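Local structure of ferric-siderophore receptor protein (Streptomyces coelicolor, 2X4L) at residues V63-V68 with D89-L94. The protein probably binds iron-loaded siderophores outside the cell membrane as the solute-binding receptor of an uptake system. Residues are numbered along the deposited sequence; the frame is centred on the assembly and turned at random.
Sequences VEVKGV and DKVTVL
V91 reaches across to both V65 and V68, meeting each with a different methyl. Its CG1 lies 3.9 Å from V65 CG2, the two side chains crossing at a slant, while its CG2 lies 3.9 Å from V68 CG2 with the side chains roughly perpendicular. V91 CG2 sits between its own backbone N and carbonyl carbon (chi1 -65°), which leaves CG1 beside the N and splits the fork over both partners. A branched, compact valine suits such a place, since one residue can serve two neighbours. V68 CG2 also touches CG2 of V93, so this one methyl touches two residues of 89-94; beyond it V65 and V68 pack on A55 of helix 52-60. The backbones run as parallel strands, G67 beside T92 and V68 beside V93, and form one outer pair of the five-stranded parallel sheet, strand order 3-2-1-4-5, at the core of a Rossmann-like lobe of the solute-binding protein fold, with 92-95 at its edge and 67-69 next to 48-51. Three bonds join them: T92 N to K66 O, V68 N to T92 O, and L94 N to V68 O, the last 2.8 Å long. G67 suits a place where a CB would press against L94 CD1, and its CA lies 3.2 Å from T92 O in a CA-H...O contact. The hydroxyl of T92, beside its own backbone N (chi1 -67°), shares a water with K66 O; the water donates to that carbonyl, which thus accepts two hydrogen bonds. Meanwhile the K66 ammonium turns to A46 O and N47 OD1. Farther out, E64 and K90 cross at about a right angle, E64 OE2 lying 4.3 Å from K90 NZ, too far for a salt bridge, though long charged side chains suit this exposed place and their opposite charges may still attract weakly.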
ATOM      1  N   VAL A  63      -6.641 -16.096  -6.677  1.00 17.92           N
ATOM      2  CA  VAL A  63      -5.659 -16.299  -7.762  1.00 17.51           C
ATOM      3  C   VAL A  63      -4.315 -16.569  -7.114  1.00 18.24           C
ATOM      4  O   VAL A  63      -3.825 -15.729  -6.394  1.00 19.77           O
ATOM      5  CB  VAL A  63      -5.648 -15.076  -8.630  1.00 16.64           C
ATOM      6  CG1 VAL A  63      -4.407 -15.010  -9.602  1.00 17.53           C
ATOM      7  CG2 VAL A  63      -7.017 -14.987  -9.401  1.00 17.22           C
ATOM      8  N   GLU A  64      -3.769 -17.761  -7.371  1.00 20.37           N
ATOM      9  CA  GLU A  64      -2.495 -18.122  -6.777  1.00 20.97           C
ATOM     10  C   GLU A  64      -1.339 -17.600  -7.590  1.00 18.08           C
ATOM     11  O   GLU A  64      -1.393 -17.534  -8.812  1.00 18.85           O
ATOM     12  CB  GLU A  64      -2.390 -19.655  -6.693  1.00 24.11           C
ATOM     13  CG  GLU A  64      -0.991 -20.316  -6.692  1.00 31.43           C
ATOM     14  CD  GLU A  64      -1.001 -21.883  -6.932  1.00 38.58           C
ATOM     15  OE1 GLU A  64      -2.101 -22.494  -7.030  1.00 42.35           O
ATOM     16  OE2 GLU A  64       0.106 -22.493  -7.052  1.00 38.56           O
ATOM     17  N   VAL A  65      -0.260 -17.219  -6.920  1.00 14.29           N
ATOM     18  CA  VAL A  65       1.007 -16.921  -7.596  1.00 14.48           C
ATOM     19  C   VAL A  65       2.079 -17.989  -7.260  1.00 14.06           C
ATOM     20  O   VAL A  65       1.970 -18.759  -6.242  1.00 17.38           O
ATOM     21  CB  VAL A  65       1.568 -15.473  -7.263  1.00 15.16           C
ATOM     22  CG1 VAL A  65       0.440 -14.531  -7.384  1.00 14.16           C
ATOM     23  CG2 VAL A  65       2.168 -15.436  -5.832  1.00 19.06           C
ATOM     24  N   LYS A  66       3.065 -18.115  -8.150  1.00 11.99           N
ATOM     25  CA  LYS A  66       4.158 -19.061  -7.885  1.00 12.68           C
ATOM     26  C   LYS A  66       5.350 -18.395  -7.194  1.00 12.31           C
ATOM     27  O   LYS A  66       6.046 -19.068  -6.396  1.00 13.99           O
ATOM     28  CB  LYS A  66       4.612 -19.701  -9.178  1.00 15.33           C
ATOM     29  CG  LYS A  66       3.503 -20.507  -9.894  1.00 20.66           C
ATOM     30  CD  LYS A  66       3.262 -21.815  -9.210  1.00 25.91           C
ATOM     31  CE  LYS A  66       2.122 -22.720  -9.780  1.00 33.59           C
ATOM     32  NZ  LYS A  66       1.877 -22.732 -11.218  1.00 34.68           N
ATOM     33  N   GLY A  67       5.594 -17.095  -7.459  1.00 11.33           N
ATOM     34  CA  GLY A  67       6.748 -16.450  -6.814  1.00  9.68           C
ATOM     35  C   GLY A  67       6.364 -15.028  -6.418  1.00 10.66           C
ATOM     36  O   GLY A  67       5.452 -14.442  -7.015  1.00 10.60           O
ATOM     37  N   VAL A  68       7.047 -14.555  -5.378  1.00  9.12           N
ATOM     38  CA  VAL A  68       6.831 -13.187  -4.902  1.00  9.14           C
ATOM     39  C   VAL A  68       8.188 -12.524  -4.731  1.00  8.11           C
ATOM     40  O   VAL A  68       9.206 -13.172  -4.523  1.00  9.73           O
ATOM     41  CB  VAL A  68       6.025 -13.071  -3.573  1.00  9.38           C
ATOM     42  CG1 VAL A  68       4.644 -13.661  -3.810  1.00 11.07           C
ATOM     43  CG2 VAL A  68       6.738 -13.763  -2.373  1.00  9.22           C
ATOM     44  N   ASP A  89       4.734 -19.907   2.865  1.00 14.19           N
ATOM     45  CA  ASP A  89       5.560 -21.122   2.742  1.00 14.98           C
ATOM     46  C   ASP A  89       5.426 -21.660   1.319  1.00 14.16           C
ATOM     47  O   ASP A  89       6.393 -22.245   0.815  1.00 14.72           O
ATOM     48  CB  ASP A  89       5.212 -22.210   3.782  1.00 16.17           C
ATOM     49  CG  ASP A  89       6.201 -23.402   3.671  1.00 21.00           C
ATOM     50  OD1 ASP A  89       7.447 -23.163   3.945  1.00 24.92           O
ATOM     51  OD2 ASP A  89       5.816 -24.524   3.195  1.00 22.25           O
ATOM     52  N   LYS A  90       4.234 -21.591   0.694  1.00 12.97           N
ATOM     53  CA  LYS A  90       4.062 -22.240  -0.607  1.00 12.75           C
ATOM     54  C   LYS A  90       4.713 -21.500  -1.734  1.00 12.84           C
ATOM     55  O   LYS A  90       5.312 -22.133  -2.651  1.00 15.69           O
ATOM     56  CB  LYS A  90       2.553 -22.424  -0.807  1.00 14.66           C
ATOM     57  CG  LYS A  90       2.198 -23.011  -2.186  1.00 16.58           C
ATOM     58  CD  LYS A  90       0.662 -23.150  -2.298  1.00 21.07           C
ATOM     59  CE  LYS A  90       0.209 -23.813  -3.587  1.00 27.63           C
ATOM     60  NZ  LYS A  90       0.893 -25.083  -3.742  1.00 34.34           N
ATOM     61  N   VAL A  91       4.634 -20.197  -1.688  1.00 11.32           N
ATOM     62  CA  VAL A  91       5.205 -19.431  -2.801  1.00  9.69           C
ATOM     63  C   VAL A  91       6.714 -19.394  -2.688  1.00 10.76           C
ATOM     64  O   VAL A  91       7.254 -19.671  -1.631  1.00 12.87           O
ATOM     65  CB  VAL A  91       4.749 -17.941  -2.700  1.00 11.69           C
ATOM     66  CG1 VAL A  91       3.166 -17.784  -2.876  1.00 14.26           C
ATOM     67  CG2 VAL A  91       5.163 -17.250  -1.450  1.00 10.94           C
ATOM     68  N   THR A  92       7.394 -19.149  -3.804  1.00  9.67           N
ATOM     69  CA  THR A  92       8.843 -18.998  -3.748  1.00  9.63           C
ATOM     70  C   THR A  92       9.154 -17.517  -3.552  1.00 10.00           C
ATOM     71  O   THR A  92       8.735 -16.705  -4.358  1.00 10.19           O
ATOM     72  CB  THR A  92       9.470 -19.467  -5.097  1.00  9.29           C
ATOM     73  OG1 THR A  92       9.248 -20.910  -5.212  1.00 13.46           O
ATOM     74  CG2 THR A  92      10.984 -19.154  -5.136  1.00 11.91           C
ATOM     75  N   VAL A  93       9.900 -17.192  -2.493  1.00  9.87           N
ATOM     76  CA  VAL A  93      10.273 -15.851  -2.229  1.00  9.20           C
ATOM     77  C   VAL A  93      11.604 -15.583  -2.979  1.00  9.08           C
ATOM     78  O   VAL A  93      12.649 -16.195  -2.702  1.00 12.16           O
ATOM     79  CB  VAL A  93      10.481 -15.664  -0.716  1.00  9.25           C
ATOM     80  CG1 VAL A  93      10.989 -14.284  -0.359  1.00 11.53           C
ATOM     81  CG2 VAL A  93       9.124 -15.859   0.009  1.00 11.68           C
ATOM     82  N   LEU A  94      11.529 -14.619  -3.933  1.00  9.74           N
ATOM     83  CA  LEU A  94      12.645 -14.288  -4.789  1.00  8.35           C
ATOM     84  C   LEU A  94      13.487 -13.188  -4.183  1.00  9.86           C
ATOM     85  O   LEU A  94      14.631 -12.958  -4.626  1.00 11.73           O
ATOM     86  CB  LEU A  94      12.075 -13.840  -6.151  1.00  8.51           C
ATOM     87  CG  LEU A  94      11.351 -14.980  -6.864  1.00  9.73           C
ATOM     88  CD1 LEU A  94      10.635 -14.344  -8.104  1.00 11.99           C
ATOM     89  CD2 LEU A  94      12.282 -16.080  -7.366  1.00  9.87           C
TER
HETATM   90  O   HOH W   1       6.709 -21.908  -6.377  1.00 16.05           O